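Local coordinates for twitching motility protein PilT (Aquifex aeolicus, PDB 2EYU) that probably hydrolyses ATP as the motor that retracts type IV pili and so drives twitching motility, represented here by its C-terminal P-loop NTPase domain, at residues A[156-159]-A[160-164]. The protein carries 1 engineered substitution. Residues are numbered along the deposited sequence; the frame is centred on the assembly and turned at random.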
loop_
_atom_site.group_PDB
_atom_site.type_symbol
_atom_site.label_atom_id
_atom_site.label_comp_id
_atom_site.label_asym_id
_atom_site.label_seq_id
_atom_site.Cartn_x
_atom_site.Cartn_y
_atom_site.Cartn_z
ATOM N N ILE A 156 -7.241 2.751 16.361
ATOM C CA ILE A 156 -8.056 3.948 16.082
ATOM C C ILE A 156 -7.235 5.054 15.437
ATOM O O ILE A 156 -7.791 5.849 14.680
ATOM C CB ILE A 156 -8.752 4.412 17.378
ATOM C CG1 ILE A 156 -9.878 3.477 17.820
ATOM C CG2 ILE A 156 -9.236 5.859 17.236
ATOM C CD1 ILE A 156 -9.927 3.136 19.286
ATOM N N VAL A 157 -5.937 5.167 15.657
ATOM C CA VAL A 157 -5.101 6.076 14.855
ATOM C C VAL A 157 -5.199 5.712 13.386
ATOM O O VAL A 157 -5.395 6.554 12.512
ATOM C CB VAL A 157 -3.626 6.006 15.292
ATOM C CG1 VAL A 157 -2.706 6.753 14.341
ATOM C CG2 VAL A 157 -3.437 6.555 16.707
ATOM N N LEU A 158 -5.057 4.413 13.071
ATOM C CA LEU A 158 -5.164 3.996 11.688
ATOM C C LEU A 158 -6.521 4.409 11.122
ATOM O O LEU A 158 -6.588 4.841 9.979
ATOM C CB LEU A 158 -5.040 2.481 11.528
ATOM C CG LEU A 158 -3.681 1.862 11.228
ATOM C CD1 LEU A 158 -3.773 0.343 11.338
ATOM C CD2 LEU A 158 -3.158 2.280 9.855
ATOM N N SER A 159 -7.570 4.247 11.945
ATOM C CA SER A 159 -8.895 4.542 11.403
ATOM C C SER A 159 -9.000 5.980 10.925
ATOM O O SER A 159 -9.829 6.265 10.050
ATOM C CB SER A 159 -9.986 4.222 12.433
ATOM O OG SER A 159 -10.124 5.262 13.402
ATOM N N PHE A 160 -8.196 6.888 11.488
ATOM C CA PHE A 160 -8.253 8.289 11.064
ATOM C C PHE A 160 -7.167 8.664 10.063
ATOM O O PHE A 160 -7.276 9.653 9.336
ATOM C CB PHE A 160 -8.064 9.223 12.246
ATOM C CG PHE A 160 -9.226 9.332 13.214
ATOM C CD1 PHE A 160 -10.236 10.248 12.976
ATOM C CD2 PHE A 160 -9.244 8.506 14.317
ATOM C CE1 PHE A 160 -11.275 10.318 13.893
ATOM C CE2 PHE A 160 -10.279 8.589 15.234
ATOM C CZ PHE A 160 -11.288 9.505 15.001
ATOM N N ILE A 161 -6.063 7.918 10.029
ATOM C CA ILE A 161 -4.949 8.421 9.215
ATOM C C ILE A 161 -4.655 7.510 8.019
ATOM O O ILE A 161 -3.986 8.022 7.109
ATOM C CB ILE A 161 -3.680 8.606 10.055
ATOM C CG1 ILE A 161 -3.023 7.289 10.493
ATOM C CG2 ILE A 161 -3.965 9.471 11.279
ATOM C CD1 ILE A 161 -1.534 7.412 10.765
ATOM N N LEU A 162 -5.144 6.285 8.017
ATOM C CA LEU A 162 -5.019 5.370 6.880
ATOM C C LEU A 162 -5.674 5.938 5.635
ATOM O O LEU A 162 -6.854 6.299 5.633
ATOM C CB LEU A 162 -5.615 3.993 7.221
ATOM C CG LEU A 162 -5.397 2.888 6.182
ATOM C CD1 LEU A 162 -3.921 2.680 5.852
ATOM C CD2 LEU A 162 -6.014 1.585 6.666
ATOM N N GLN A 163 -4.923 6.035 4.544
ATOM C CA GLN A 163 -5.416 6.621 3.300
ATOM C C GLN A 163 -5.734 5.550 2.272
ATOM O O GLN A 163 -6.649 5.614 1.455
ATOM C CB GLN A 163 -4.343 7.563 2.735
ATOM C CG GLN A 163 -4.188 8.787 3.652
ATOM C CD GLN A 163 -5.557 9.204 4.172
ATOM O OE1 GLN A 163 -6.356 9.751 3.417
ATOM N NE2 GLN A 163 -5.817 8.926 5.444
ATOM N N GLY A 164 -4.924 4.484 2.320
ATOM C CA GLY A 164 -5.222 3.457 1.290
ATOM C C GLY A 164 -4.278 2.289 1.508
ATOM O O GLY A 164 -3.131 2.462 1.932
#
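Leu158 and Leu162 meet where a helix runs straight into a strand, a worked example of how a chain can leave a helix without an intervening loop. Leu158 O receives Leu162 N at 2.8 Å in a fairly straight bond (160° at the hydrogen), an i to i+4 helical bond whose donor, Leu162, is already the first residue to leave helical angles. Their side chains slant across one another, with Leu158 CD2 4.0 Å from Leu162 CB. One residue back, Val157 O is gripped twice: Ile161 N lies almost in line with the carbonyl, whereas Phe160 N, at 3.0 Å, sits above its plane. Ile161 CG1 is set between its own backbone N and carbonyl carbon (chi1 71°), a position that carries the chain back alongside Val157 and brings CD1 within 3.8 Å of Val157 CG1. Ile161, Leu158 and Leu162 are buried, and helix 110-121 backs this tightly packed side through Ala120 on Ile161 and Leu117 on Val157.

The looser side belongs to the solvent-exposed Phe160. Ile156 CG2 comes in the plane of the ring at its edge, 3.5 Å from Phe160 CE2, and Arg196 adds a cation-pi contact. Between the two sides, Ser159 OG turns back to Ile156 O at 2.7 Å and is also bonded by Arg196 NE. Without the hydroxyl, as with an alanine here, Ile156 O would probably lose its short donor, the bond from Phe160 N being a weak one, and Arg196 NE an acceptor. Beyond the junction, Gln163 NE2 reaches back to Ile161 O at 2.6 Å, while backbone bonds from Gln163 to Leu27 and from Gly164 to Leu29 lay the new strand beside strand 26-31. Helix 151-161 thus passes directly into strand 162-171 of the central sheet, next to the strand that leads into the probable Walker A loop of this P-loop NTPase fold.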